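Local coordinates for protein E1 (Kluyveromyces marxianus, PDB 3VX6) that acts as an E1-like activating enzyme of autophagy, activating ATG12 for conjugation with ATG5 and ATG8 for conjugation with phosphatidylethanolamine, at residues A[21-26]-A[123-128]; A[29-34]-A[38-43]; A[107-112]-A[143-148]; A[119-124]-A[212-217]. One frame throughout, in Å; residues are numbered along the deposited sequence.

Interaction 1 (A[21-26]-A[123-128]); sequences SSFFHE and FYMISF
Ser127 OG is hydrogen-bonded to Asn85 OD1 on the adjacent strand 78-86, so the hydroxyl is satisfied within the sheet while the CB of the same residue faces helix 21-33. There Ser127 CB lies 4.4 Å from Phe24 CE2, at the edge of the ring and near its plane; a small side chain suits a place where a bulky ring comes down beside the strand. The larger gap is bridged by Met125. Its CG stands anti to the backbone N (chi1 -179°), the chain runs straight out toward the helix, and a bend at the last torsion brings CE up to two phenylalanines, 3.3 Å from Phe23 CE1 and 3.7 Å from Phe24 CE2. This is helix-on-sheet packing, the two short axes 11.5 Å apart and 71° from one another, and long unbranched methionine is well fitted to span it. Phe23 comes from the opposite side, and Met125 SD sits 4.5 Å from the centroid of its ring, an oblique Met-aromatic contact at the CE1 corner. Phe23 CD1 in turn lies 4.0 Å above the centre of the Phe24 ring, and beyond the contact Tyr138 meets Phe24 edge-to-face while Phe67 stacks on Phe23.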
loop_
_atom_site.group_PDB
_atom_site.type_symbol
_atom_site.label_atom_id
_atom_site.label_comp_id
_atom_site.label_asym_id
_atom_site.label_seq_id
_atom_site.Cartn_x
_atom_site.Cartn_y
_atom_site.Cartn_z
ATOM N N SER A 21 5.110 -20.527 3.163
ATOM C CA SER A 21 5.842 -21.307 2.173
ATOM C C SER A 21 4.887 -21.668 1.040
ATOM O O SER A 21 5.315 -21.876 -0.094
ATOM C CB SER A 21 6.426 -22.578 2.801
ATOM O OG SER A 21 5.410 -23.499 3.152
ATOM N N SER A 22 3.592 -21.699 1.352
ATOM C CA SER A 22 2.563 -22.028 0.374
ATOM C C SER A 22 2.467 -21.009 -0.753
ATOM O O SER A 22 1.838 -21.274 -1.779
ATOM C CB SER A 22 1.202 -22.146 1.052
ATOM O OG SER A 22 0.708 -20.887 1.445
ATOM N N PHE A 23 3.070 -19.840 -0.556
ATOM C CA PHE A 23 3.062 -18.792 -1.571
ATOM C C PHE A 23 4.130 -19.089 -2.596
ATOM O O PHE A 23 3.907 -18.949 -3.793
ATOM C CB PHE A 23 3.352 -17.432 -0.952
ATOM C CG PHE A 23 3.513 -16.337 -1.963
ATOM C CD1 PHE A 23 4.769 -16.002 -2.448
ATOM C CD2 PHE A 23 2.402 -15.640 -2.434
ATOM C CE1 PHE A 23 4.918 -14.992 -3.381
ATOM C CE2 PHE A 23 2.541 -14.627 -3.366
ATOM C CZ PHE A 23 3.801 -14.298 -3.842
ATOM N N PHE A 24 5.306 -19.474 -2.109
ATOM C CA PHE A 24 6.414 -19.813 -2.980
ATOM C C PHE A 24 6.175 -21.183 -3.556
ATOM O O PHE A 24 6.712 -21.525 -4.604
ATOM C CB PHE A 24 7.724 -19.779 -2.215
ATOM C CG PHE A 24 8.230 -18.400 -1.995
ATOM C CD1 PHE A 24 8.414 -17.909 -0.712
ATOM C CD2 PHE A 24 8.473 -17.564 -3.080
ATOM C CE1 PHE A 24 8.830 -16.609 -0.514
ATOM C CE2 PHE A 24 8.886 -16.268 -2.891
ATOM C CZ PHE A 24 9.064 -15.788 -1.612
ATOM N N HIS A 25 5.374 -21.971 -2.853
ATOM C CA HIS A 25 5.031 -23.283 -3.334
ATOM C C HIS A 25 4.121 -22.986 -4.507
ATOM O O HIS A 25 4.273 -23.547 -5.581
ATOM C CB HIS A 25 4.287 -24.077 -2.259
ATOM C CG HIS A 25 5.172 -24.981 -1.451
ATOM N ND1 HIS A 25 6.314 -24.538 -0.815
ATOM C CD2 HIS A 25 5.069 -26.300 -1.164
ATOM C CE1 HIS A 25 6.876 -25.544 -0.170
ATOM N NE2 HIS A 25 6.142 -26.624 -0.364
ATOM N N GLU A 26 3.188 -22.067 -4.298
ATOM C CA GLU A 26 2.258 -21.692 -5.348
ATOM C C GLU A 26 3.002 -20.923 -6.432
ATOM O O GLU A 26 2.737 -21.103 -7.617
ATOM C CB GLU A 26 1.117 -20.843 -4.773
ATOM C CG GLU A 26 0.064 -20.399 -5.792
ATOM C CD GLU A 26 -0.676 -21.556 -6.464
ATOM O OE1 GLU A 26 -0.413 -22.733 -6.120
ATOM O OE2 GLU A 26 -1.527 -21.283 -7.340
ATOM N N PHE A 123 0.802 -3.138 -3.571
ATOM C CA PHE A 123 2.057 -3.716 -3.147
ATOM C C PHE A 123 2.638 -4.447 -4.332
ATOM O O PHE A 123 1.916 -5.002 -5.156
ATOM C CB PHE A 123 1.897 -4.655 -1.957
ATOM C CG PHE A 123 1.109 -5.883 -2.247
ATOM C CD1 PHE A 123 -0.276 -5.834 -2.325
ATOM C CD2 PHE A 123 1.749 -7.114 -2.361
ATOM C CE1 PHE A 123 -1.017 -6.997 -2.505
ATOM C CE2 PHE A 123 1.023 -8.283 -2.541
ATOM C CZ PHE A 123 -0.362 -8.229 -2.611
ATOM N N TYR A 124 3.957 -4.406 -4.410
ATOM C CA TYR A 124 4.716 -5.010 -5.481
ATOM C C TYR A 124 5.782 -5.894 -4.845
ATOM O O TYR A 124 6.416 -5.529 -3.848
ATOM C CB TYR A 124 5.366 -3.907 -6.312
ATOM C CG TYR A 124 4.372 -2.914 -6.882
ATOM C CD1 TYR A 124 3.855 -3.081 -8.171
ATOM C CD2 TYR A 124 3.934 -1.813 -6.128
ATOM C CE1 TYR A 124 2.930 -2.178 -8.700
ATOM C CE2 TYR A 124 3.001 -0.901 -6.648
ATOM C CZ TYR A 124 2.505 -1.092 -7.941
ATOM O OH TYR A 124 1.600 -0.209 -8.498
ATOM N N MET A 125 5.974 -7.069 -5.415
ATOM C CA MET A 125 6.957 -7.976 -4.875
ATOM C C MET A 125 7.896 -8.397 -5.980
ATOM O O MET A 125 7.455 -8.708 -7.068
ATOM C CB MET A 125 6.258 -9.207 -4.292
ATOM C CG MET A 125 7.196 -10.210 -3.667
ATOM S SD MET A 125 6.324 -11.646 -3.033
ATOM C CE MET A 125 7.460 -12.930 -3.543
ATOM N N ILE A 126 9.191 -8.347 -5.726
ATOM C CA ILE A 126 10.129 -8.826 -6.722
ATOM C C ILE A 126 10.675 -10.062 -6.045
ATOM O O ILE A 126 10.767 -10.121 -4.817
ATOM C CB ILE A 126 11.275 -7.838 -7.034
ATOM C CG1 ILE A 126 11.977 -7.400 -5.744
ATOM C CG2 ILE A 126 10.725 -6.669 -7.852
ATOM C CD1 ILE A 126 13.247 -6.579 -5.961
ATOM N N SER A 127 11.008 -11.073 -6.824
ATOM C CA SER A 127 11.504 -12.287 -6.219
ATOM C C SER A 127 12.309 -13.111 -7.183
ATOM O O SER A 127 12.383 -12.828 -8.377
ATOM C CB SER A 127 10.336 -13.133 -5.688
ATOM O OG SER A 127 9.462 -13.557 -6.729
ATOM N N PHE A 128 12.941 -14.125 -6.625
ATOM C CA PHE A 128 13.719 -15.062 -7.386
ATOM C C PHE A 128 13.446 -16.367 -6.706
ATOM O O PHE A 128 13.831 -16.577 -5.550
ATOM C CB PHE A 128 15.209 -14.776 -7.318
ATOM C CG PHE A 128 16.034 -15.847 -7.963
ATOM C CD1 PHE A 128 17.093 -16.442 -7.279
ATOM C CD2 PHE A 128 15.726 -16.293 -9.249
ATOM C CE1 PHE A 128 17.828 -17.460 -7.864
ATOM C CE2 PHE A 128 16.455 -17.309 -9.838
ATOM C CZ PHE A 128 17.511 -17.895 -9.143
#

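Interaction 2 (A[29-34]-A[38-43]); sequences RLKLDI and DSDEKA
Lys31 and Asp40 lie nearly perpendicular, and they touch through the lysine's methylenes, not through its charge. With CG anti to the backbone N (chi1 -178°) and every later torsion extended, the Lys31 chain passes the carboxylate broadside: Lys31 CG is 3.5 Å from Asp40 OD2, while Lys31 NZ has moved on to 5.0 Å from Asp40 OD2 and makes a weak hydrogen bond to Ala129 O. The aspartate is held by other groups. Asn85 ND2 donates a hydrogen bond to OD2, and Lys42 NZ forms a salt bridge with Asp40 OD1 at 3.5 Å, so that each carboxylate oxygen has its own partner and this buried acid is probably stabilised in its charged form. A bend at the second torsion of Lys42 (chi2 89°) lets its chain leave the strand toward the helix while leaning back to Asp40. In doing so it lays its aliphatic part on the helix, with Lys42 CE 4.4 Å from Leu30 CB, and brings Lys42 NZ to 3.9 Å from Leu30 O near the helix's C-terminal end, where the charge would probably be favourable. Leucine supplies the apolar surface here, and Phe67 packs against both Leu30 and Lys42. The arrangement is a local helix-loop-strand unit: after helix 21-33 a short connection turns the chain, and strand 40-47 joins the mixed sheet antiparallel to strand 78-86.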
loop_
_atom_site.group_PDB
_atom_site.type_symbol
_atom_site.label_atom_id
_atom_site.label_comp_id
_atom_site.label_asym_id
_atom_site.label_seq_id
_atom_site.Cartn_x
_atom_site.Cartn_y
_atom_site.Cartn_z
ATOM N N ARG A 29 4.611 -23.463 -8.330
ATOM C CA ARG A 29 3.607 -24.099 -9.167
ATOM C C ARG A 29 3.294 -23.196 -10.359
ATOM O O ARG A 29 3.410 -23.614 -11.512
ATOM C CB ARG A 29 2.333 -24.374 -8.351
ATOM C CG ARG A 29 2.525 -25.365 -7.192
ATOM C CD ARG A 29 1.475 -25.171 -6.099
ATOM N NE ARG A 29 1.965 -25.630 -4.799
ATOM C CZ ARG A 29 1.476 -25.235 -3.623
ATOM N NH1 ARG A 29 0.472 -24.366 -3.572
ATOM N NH2 ARG A 29 2.000 -25.702 -2.494
ATOM N N LEU A 30 2.920 -21.953 -10.082
ATOM C CA LEU A 30 2.592 -21.016 -11.145
ATOM C C LEU A 30 3.755 -20.762 -12.095
ATOM O O LEU A 30 3.556 -20.658 -13.307
ATOM C CB LEU A 30 2.106 -19.694 -10.554
ATOM C CG LEU A 30 0.679 -19.687 -10.001
ATOM C CD1 LEU A 30 0.417 -18.353 -9.349
ATOM C CD2 LEU A 30 -0.325 -19.936 -11.110
ATOM N N LYS A 31 4.964 -20.652 -11.550
ATOM C CA LYS A 31 6.139 -20.425 -12.385
ATOM C C LYS A 31 6.423 -21.703 -13.153
ATOM O O LYS A 31 7.223 -21.715 -14.088
ATOM C CB LYS A 31 7.368 -20.065 -11.546
ATOM C CG LYS A 31 8.601 -19.778 -12.396
ATOM C CD LYS A 31 9.849 -19.591 -11.564
ATOM C CE LYS A 31 11.045 -19.300 -12.461
ATOM N NZ LYS A 31 12.305 -19.159 -11.680
ATOM N N LEU A 32 5.763 -22.780 -12.743
ATOM C CA LEU A 32 5.931 -24.071 -13.386
ATOM C C LEU A 32 4.767 -24.431 -14.286
ATOM O O LEU A 32 4.897 -25.329 -15.109
ATOM C CB LEU A 32 6.112 -25.177 -12.351
ATOM C CG LEU A 32 7.449 -25.200 -11.613
ATOM C CD1 LEU A 32 7.457 -26.380 -10.654
ATOM C CD2 LEU A 32 8.599 -25.296 -12.612
ATOM N N ASP A 33 3.627 -23.763 -14.122
ATOM C CA ASP A 33 2.478 -24.054 -14.975
ATOM C C ASP A 33 2.951 -23.944 -16.410
ATOM O O ASP A 33 2.636 -24.778 -17.263
ATOM C CB ASP A 33 1.343 -23.061 -14.738
ATOM C CG ASP A 33 0.438 -23.483 -13.612
ATOM O OD1 ASP A 33 0.120 -24.690 -13.539
ATOM O OD2 ASP A 33 0.035 -22.614 -12.809
ATOM N N ILE A 34 3.717 -22.895 -16.663
ATOM C CA ILE A 34 4.286 -22.663 -17.973
ATOM C C ILE A 34 5.719 -22.257 -17.691
ATOM O O ILE A 34 5.968 -21.438 -16.808
ATOM C CB ILE A 34 3.588 -21.519 -18.694
ATOM C CG1 ILE A 34 2.074 -21.707 -18.626
ATOM C CG2 ILE A 34 4.075 -21.457 -20.133
ATOM C CD1 ILE A 34 1.299 -20.538 -19.190
ATOM N N ASP A 38 11.221 -16.126 -18.567
ATOM C CA ASP A 38 11.359 -14.691 -18.382
ATOM C C ASP A 38 10.927 -14.392 -16.958
ATOM O O ASP A 38 10.653 -15.302 -16.186
ATOM C CB ASP A 38 10.461 -13.927 -19.357
ATOM C CG ASP A 38 11.201 -13.480 -20.603
ATOM O OD1 ASP A 38 12.247 -12.805 -20.461
ATOM O OD2 ASP A 38 10.735 -13.794 -21.721
ATOM N N SER A 39 10.860 -13.119 -16.607
ATOM C CA SER A 39 10.451 -12.746 -15.269
ATOM C C SER A 39 8.927 -12.743 -15.161
ATOM O O SER A 39 8.236 -12.151 -15.984
ATOM C CB SER A 39 11.037 -11.381 -14.927
ATOM O OG SER A 39 12.455 -11.445 -14.991
ATOM N N ASP A 40 8.410 -13.422 -14.145
ATOM C CA ASP A 40 6.969 -13.522 -13.933
ATOM C C ASP A 40 6.419 -12.241 -13.325
ATOM O O ASP A 40 6.899 -11.784 -12.293
ATOM C CB ASP A 40 6.646 -14.688 -12.989
ATOM C CG ASP A 40 7.412 -15.962 -13.328
ATOM O OD1 ASP A 40 7.034 -16.668 -14.294
ATOM O OD2 ASP A 40 8.403 -16.254 -12.620
ATOM N N GLU A 41 5.405 -11.673 -13.968
ATOM C CA GLU A 41 4.764 -10.452 -13.490
ATOM C C GLU A 41 3.291 -10.800 -13.217
ATOM O O GLU A 41 2.417 -10.595 -14.062
ATOM C CB GLU A 41 4.899 -9.356 -14.553
ATOM C CG GLU A 41 4.836 -7.930 -14.025
ATOM C CD GLU A 41 5.444 -6.933 -15.005
ATOM O OE1 GLU A 41 6.694 -6.862 -15.093
ATOM O OE2 GLU A 41 4.675 -6.229 -15.699
ATOM N N LYS A 42 3.044 -11.348 -12.028
ATOM C CA LYS A 42 1.714 -11.776 -11.606
ATOM C C LYS A 42 1.008 -10.768 -10.730
ATOM O O LYS A 42 1.633 -9.960 -10.056
ATOM C CB LYS A 42 1.794 -13.090 -10.818
ATOM C CG LYS A 42 1.486 -14.365 -11.600
ATOM C CD LYS A 42 2.715 -14.952 -12.259
ATOM C CE LYS A 42 2.351 -16.166 -13.108
ATOM N NZ LYS A 42 3.553 -16.778 -13.768
ATOM N N ALA A 43 -0.312 -10.830 -10.736
ATOM C CA ALA A 43 -1.095 -9.948 -9.900
ATOM C C ALA A 43 -1.331 -10.719 -8.611
ATOM O O ALA A 43 -1.666 -11.895 -8.641
ATOM C CB ALA A 43 -2.422 -9.620 -10.560
#

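Interaction 3 (A[107-112]-A[143-148]); sequences ELLQRG and PSFQSD
Helix 97-114 passes the C-terminal part of strand 135-144 so that the CA atoms of Leu108 and Pro143 lie 8.0 Å apart, and those of Leu109 and Phe145 7.7 Å. From the strand side, Phe145 sends its ring toward the helix. Its CG takes the crowded position between the backbone N and the carbonyl carbon (chi1 51°), and the far end of the ring then settles on the helix backbone as well as its side chains: Phe145 CE1 is 3.4 Å from Leu108 CB, and Phe145 CZ 3.7 Å from Leu109 N. A flat, wide ring suits this place because it can reach two successive residues of a helical turn; its other reach is to Leu109 CB, 4.0 Å from Phe145 CE2. The packing joins a helix to the mixed sheet, and Phe145 also touches Val221 of helix 215-225, so the ring has neighbours on both helices. Leu108 goes on to the proline and lies across its ring, with Leu108 CD1 3.3 Å from Pro143 CB. Rigid and apolar, the proline ring offers a firm surface to the leucine branch; Tyr124 of the neighbouring strand packs against both.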
loop_
_atom_site.group_PDB
_atom_site.type_symbol
_atom_site.label_atom_id
_atom_site.label_comp_id
_atom_site.label_asym_id
_atom_site.label_seq_id
_atom_site.Cartn_x
_atom_site.Cartn_y
_atom_site.Cartn_z
ATOM N N GLU A 107 3.226 5.741 -11.176
ATOM C CA GLU A 107 2.006 5.168 -11.721
ATOM C C GLU A 107 0.871 5.320 -10.727
ATOM O O GLU A 107 -0.254 5.624 -11.097
ATOM C CB GLU A 107 2.213 3.689 -12.045
ATOM C CG GLU A 107 3.355 3.418 -13.004
ATOM C CD GLU A 107 3.747 1.942 -13.052
ATOM O OE1 GLU A 107 4.711 1.623 -13.781
ATOM O OE2 GLU A 107 3.103 1.105 -12.361
ATOM N N LEU A 108 1.165 5.095 -9.457
ATOM C CA LEU A 108 0.143 5.233 -8.440
ATOM C C LEU A 108 -0.261 6.703 -8.400
ATOM O O LEU A 108 -1.442 7.026 -8.272
ATOM C CB LEU A 108 0.681 4.754 -7.089
ATOM C CG LEU A 108 1.063 3.268 -7.083
ATOM C CD1 LEU A 108 1.875 2.954 -5.864
ATOM C CD2 LEU A 108 -0.173 2.402 -7.145
ATOM N N LEU A 109 0.719 7.592 -8.533
ATOM C CA LEU A 109 0.467 9.026 -8.546
ATOM C C LEU A 109 -0.571 9.360 -9.616
ATOM O O LEU A 109 -1.604 9.975 -9.340
ATOM C CB LEU A 109 1.763 9.764 -8.851
ATOM C CG LEU A 109 1.643 11.220 -9.283
ATOM C CD1 LEU A 109 0.950 12.022 -8.209
ATOM C CD2 LEU A 109 3.030 11.772 -9.548
ATOM N N GLN A 110 -0.276 8.948 -10.845
ATOM C CA GLN A 110 -1.160 9.166 -11.978
ATOM C C GLN A 110 -2.559 8.656 -11.632
ATOM O O GLN A 110 -3.521 9.420 -11.631
ATOM C CB GLN A 110 -0.623 8.422 -13.211
ATOM C CG GLN A 110 -1.418 8.670 -14.489
ATOM C CD GLN A 110 -1.459 10.146 -14.858
ATOM O OE1 GLN A 110 -0.486 10.701 -15.382
ATOM N NE2 GLN A 110 -2.578 10.797 -14.564
ATOM N N ARG A 111 -2.662 7.368 -11.320
ATOM C CA ARG A 111 -3.946 6.757 -10.991
ATOM C C ARG A 111 -4.737 7.485 -9.915
ATOM O O ARG A 111 -5.950 7.580 -10.006
ATOM C CB ARG A 111 -3.750 5.287 -10.603
ATOM C CG ARG A 111 -3.296 4.463 -11.782
ATOM C CD ARG A 111 -3.253 2.968 -11.541
ATOM N NE ARG A 111 -3.144 2.285 -12.831
ATOM C CZ ARG A 111 -4.147 2.173 -13.705
ATOM N NH1 ARG A 111 -5.340 2.687 -13.424
ATOM N NH2 ARG A 111 -3.955 1.574 -14.875
ATOM N N GLY A 112 -4.056 8.016 -8.909
ATOM C CA GLY A 112 -4.757 8.714 -7.848
ATOM C C GLY A 112 -5.350 10.051 -8.257
ATOM O O GLY A 112 -6.443 10.422 -7.816
ATOM N N PRO A 143 4.697 0.931 -2.560
ATOM C CA PRO A 143 5.115 2.282 -2.907
ATOM C C PRO A 143 4.475 3.390 -2.119
ATOM O O PRO A 143 3.255 3.485 -1.989
ATOM C CB PRO A 143 4.817 2.363 -4.396
ATOM C CG PRO A 143 5.036 0.992 -4.832
ATOM C CD PRO A 143 4.276 0.228 -3.774
ATOM N N SER A 144 5.361 4.213 -1.582
ATOM C CA SER A 144 5.027 5.373 -0.784
ATOM C C SER A 144 5.766 6.518 -1.471
ATOM O O SER A 144 6.981 6.660 -1.345
ATOM C CB SER A 144 5.538 5.179 0.643
ATOM O OG SER A 144 5.555 6.415 1.332
ATOM N N PHE A 145 5.031 7.325 -2.221
ATOM C CA PHE A 145 5.645 8.432 -2.928
ATOM C C PHE A 145 5.286 9.771 -2.327
ATOM O O PHE A 145 4.330 9.897 -1.562
ATOM C CB PHE A 145 5.220 8.420 -4.385
ATOM C CG PHE A 145 3.741 8.321 -4.568
ATOM C CD1 PHE A 145 3.110 7.079 -4.583
ATOM C CD2 PHE A 145 2.971 9.472 -4.727
ATOM C CE1 PHE A 145 1.734 6.990 -4.758
ATOM C CE2 PHE A 145 1.604 9.392 -4.899
ATOM C CZ PHE A 145 0.979 8.153 -4.917
ATOM N N GLN A 146 6.068 10.772 -2.708
ATOM C CA GLN A 146 5.899 12.136 -2.242
ATOM C C GLN A 146 6.806 13.039 -3.063
ATOM O O GLN A 146 7.689 12.568 -3.777
ATOM C CB GLN A 146 6.312 12.236 -0.786
ATOM C CG GLN A 146 7.769 11.906 -0.566
ATOM C CD GLN A 146 8.251 12.359 0.780
ATOM O OE1 GLN A 146 7.884 11.796 1.809
ATOM N NE2 GLN A 146 9.073 13.397 0.787
ATOM N N SER A 147 6.591 14.344 -2.962
ATOM C CA SER A 147 7.431 15.292 -3.672
ATOM C C SER A 147 8.815 15.245 -3.019
ATOM O O SER A 147 8.933 15.106 -1.801
ATOM C CB SER A 147 6.842 16.698 -3.560
ATOM O OG SER A 147 7.737 17.669 -4.077
ATOM N N ASP A 148 9.858 15.359 -3.831
ATOM C CA ASP A 148 11.234 15.325 -3.333
ATOM C C ASP A 148 11.526 16.451 -2.333
ATOM O O ASP A 148 11.442 17.635 -2.665
ATOM C CB ASP A 148 12.206 15.416 -4.512
ATOM C CG ASP A 148 13.474 14.616 -4.286
ATOM O OD1 ASP A 148 14.357 14.640 -5.172
ATOM O OD2 ASP A 148 13.583 13.958 -3.227
#

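Interaction 4 (A[119-124]-A[212-217]); sequences EIISFY and SAVTKN
Segments 119-124 and 212-217 come close where a 3-10 turn leads toward strand 123-130 and a type I beta turn, Ser212 to Thr215, leads into helix 215-225: the CA atoms of Ile120 and Asn217 are 5.9 Å apart, those of Ile121 and Val214 6.6 Å. The junction thus joins the approach to strand 123-130 to a helix that precedes strand 231-236 of the other six-stranded sheet. Within the turn, Thr215 N and Thr215 OG1 both donate to Ser212 O. Asn217 carries the contact. Its CG is anti to the carbonyl carbon (chi1 -58°), which turns the amide toward Ile120, and Asn217 ND2 donates to Ile120 O at 2.7 Å, with an N-H...O angle of 142°. The donor stands 43° above the carbonyl plane, while the oxygen lies close to the plane of the amide. Because ND2 also donates to Pro143 O and OD1 accepts from Phe145 N, the amide is fixed in rotation and three buried backbone groups are satisfied, a task suited to asparagine, which both gives and accepts. The Ile120 and Asn217 side chains run antiparallel alongside one another, Ile120 CD1 lying 3.2 Å from Asn217 CB. Ile121 and Val214, both touched by Phe201, meet branch against branch and almost perpendicular, with Ile121 CG1 3.4 Å from Val214 CG2.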
loop_
_atom_site.group_PDB
_atom_site.type_symbol
_atom_site.label_atom_id
_atom_site.label_comp_id
_atom_site.label_asym_id
_atom_site.label_seq_id
_atom_site.Cartn_x
_atom_site.Cartn_y
_atom_site.Cartn_z
ATOM N N GLU A 119 -6.700 3.801 -5.601
ATOM C CA GLU A 119 -5.724 3.255 -6.530
ATOM C C GLU A 119 -4.277 3.566 -6.232
ATOM O O GLU A 119 -3.384 2.945 -6.809
ATOM C CB GLU A 119 -6.033 3.704 -7.952
ATOM C CG GLU A 119 -7.347 3.198 -8.472
ATOM C CD GLU A 119 -7.519 3.481 -9.945
ATOM O OE1 GLU A 119 -8.680 3.534 -10.391
ATOM O OE2 GLU A 119 -6.497 3.638 -10.661
ATOM N N ILE A 120 -4.028 4.522 -5.349
ATOM C CA ILE A 120 -2.653 4.882 -5.024
ATOM C C ILE A 120 -2.013 3.855 -4.101
ATOM O O ILE A 120 -0.800 3.881 -3.876
ATOM C CB ILE A 120 -2.581 6.242 -4.345
ATOM C CG1 ILE A 120 -3.248 6.155 -2.972
ATOM C CG2 ILE A 120 -3.228 7.287 -5.233
ATOM C CD1 ILE A 120 -3.374 7.453 -2.271
ATOM N N ILE A 121 -2.835 2.951 -3.578
ATOM C CA ILE A 121 -2.362 1.915 -2.669
ATOM C C ILE A 121 -2.227 0.566 -3.339
ATOM O O ILE A 121 -3.179 0.054 -3.916
ATOM C CB ILE A 121 -3.309 1.744 -1.460
ATOM C CG1 ILE A 121 -3.188 2.956 -0.541
ATOM C CG2 ILE A 121 -2.980 0.445 -0.712
ATOM C CD1 ILE A 121 -4.036 2.859 0.688
ATOM N N SER A 122 -1.034 -0.005 -3.244
ATOM C CA SER A 122 -0.769 -1.308 -3.819
ATOM C C SER A 122 0.540 -1.877 -3.282
ATOM O O SER A 122 1.289 -1.203 -2.585
ATOM C CB SER A 122 -0.695 -1.197 -5.336
ATOM O OG SER A 122 -0.658 -2.476 -5.924
ATOM N N PHE A 123 0.802 -3.138 -3.571
ATOM C CA PHE A 123 2.057 -3.716 -3.147
ATOM C C PHE A 123 2.638 -4.447 -4.332
ATOM O O PHE A 123 1.916 -5.002 -5.156
ATOM C CB PHE A 123 1.897 -4.655 -1.957
ATOM C CG PHE A 123 1.109 -5.883 -2.247
ATOM C CD1 PHE A 123 -0.276 -5.834 -2.325
ATOM C CD2 PHE A 123 1.749 -7.114 -2.361
ATOM C CE1 PHE A 123 -1.017 -6.997 -2.505
ATOM C CE2 PHE A 123 1.023 -8.283 -2.541
ATOM C CZ PHE A 123 -0.362 -8.229 -2.611
ATOM N N TYR A 124 3.957 -4.406 -4.410
ATOM C CA TYR A 124 4.716 -5.010 -5.481
ATOM C C TYR A 124 5.782 -5.894 -4.845
ATOM O O TYR A 124 6.416 -5.529 -3.848
ATOM C CB TYR A 124 5.366 -3.907 -6.312
ATOM C CG TYR A 124 4.372 -2.914 -6.882
ATOM C CD1 TYR A 124 3.855 -3.081 -8.171
ATOM C CD2 TYR A 124 3.934 -1.813 -6.128
ATOM C CE1 TYR A 124 2.930 -2.178 -8.700
ATOM C CE2 TYR A 124 3.001 -0.901 -6.648
ATOM C CZ TYR A 124 2.505 -1.092 -7.941
ATOM O OH TYR A 124 1.600 -0.209 -8.498
ATOM N N SER A 212 0.173 4.645 7.940
ATOM C CA SER A 212 1.104 3.912 7.109
ATOM C C SER A 212 1.758 4.875 6.118
ATOM O O SER A 212 1.155 5.873 5.718
ATOM C CB SER A 212 0.363 2.787 6.384
ATOM O OG SER A 212 -0.927 3.214 5.986
ATOM N N ALA A 213 3.001 4.582 5.749
ATOM C CA ALA A 213 3.742 5.409 4.807
ATOM C C ALA A 213 2.936 5.637 3.529
ATOM O O ALA A 213 3.247 6.513 2.725
ATOM C CB ALA A 213 5.086 4.738 4.476
ATOM N N VAL A 214 1.891 4.846 3.349
ATOM C CA VAL A 214 1.056 4.944 2.152
ATOM C C VAL A 214 0.179 6.205 2.142
ATOM O O VAL A 214 -0.383 6.588 1.120
ATOM C CB VAL A 214 0.192 3.674 2.011
ATOM C CG1 VAL A 214 -1.127 3.850 2.744
ATOM C CG2 VAL A 214 0.021 3.334 0.556
ATOM N N THR A 215 0.079 6.852 3.297
ATOM C CA THR A 215 -0.680 8.091 3.425
ATOM C C THR A 215 -0.100 9.210 2.541
ATOM O O THR A 215 -0.811 10.144 2.132
ATOM C CB THR A 215 -0.664 8.605 4.878
ATOM O OG1 THR A 215 -1.085 7.567 5.771
ATOM C CG2 THR A 215 -1.600 9.801 5.032
ATOM N N LYS A 216 1.198 9.121 2.271
ATOM C CA LYS A 216 1.873 10.107 1.455
ATOM C C LYS A 216 1.274 10.147 0.084
ATOM O O LYS A 216 1.201 11.199 -0.539
ATOM C CB LYS A 216 3.341 9.755 1.343
ATOM C CG LYS A 216 4.156 9.999 2.612
ATOM C CD LYS A 216 5.628 9.613 2.396
ATOM C CE LYS A 216 6.438 9.866 3.649
ATOM N NZ LYS A 216 7.511 8.815 3.646
ATOM N N ASN A 217 0.916 8.962 -0.389
ATOM C CA ASN A 217 0.265 8.798 -1.673
ATOM C C ASN A 217 -0.969 9.716 -1.665
ATOM O O ASN A 217 -1.076 10.641 -2.472
ATOM C CB ASN A 217 -0.156 7.333 -1.836
ATOM C CG ASN A 217 1.016 6.375 -1.727
ATOM O OD1 ASN A 217 2.082 6.736 -1.217
ATOM N ND2 ASN A 217 0.828 5.154 -2.202
#

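Overall arrangement
Interactions 1 and 2 share helix 21-33, which lies against the mixed sheet; their centres are 10 Å apart. The first is buried and built of aromatic rings and a methionine, whereas the second, nearer the helix's C-terminal end and only partly buried, relies on lysine methylenes and a salt-bridged aspartate. Asn85 is a polar partner in both. Interactions 3 and 4, with centres 8 Å apart, are buried nearer the centre of the molecule. Interaction 3 is apolar, while interaction 4 adds a side-chain amide, and Asn217 ties the two together through Pro143 and Phe145. Strand 123-130 connects the halves, serving interactions 1 and 4.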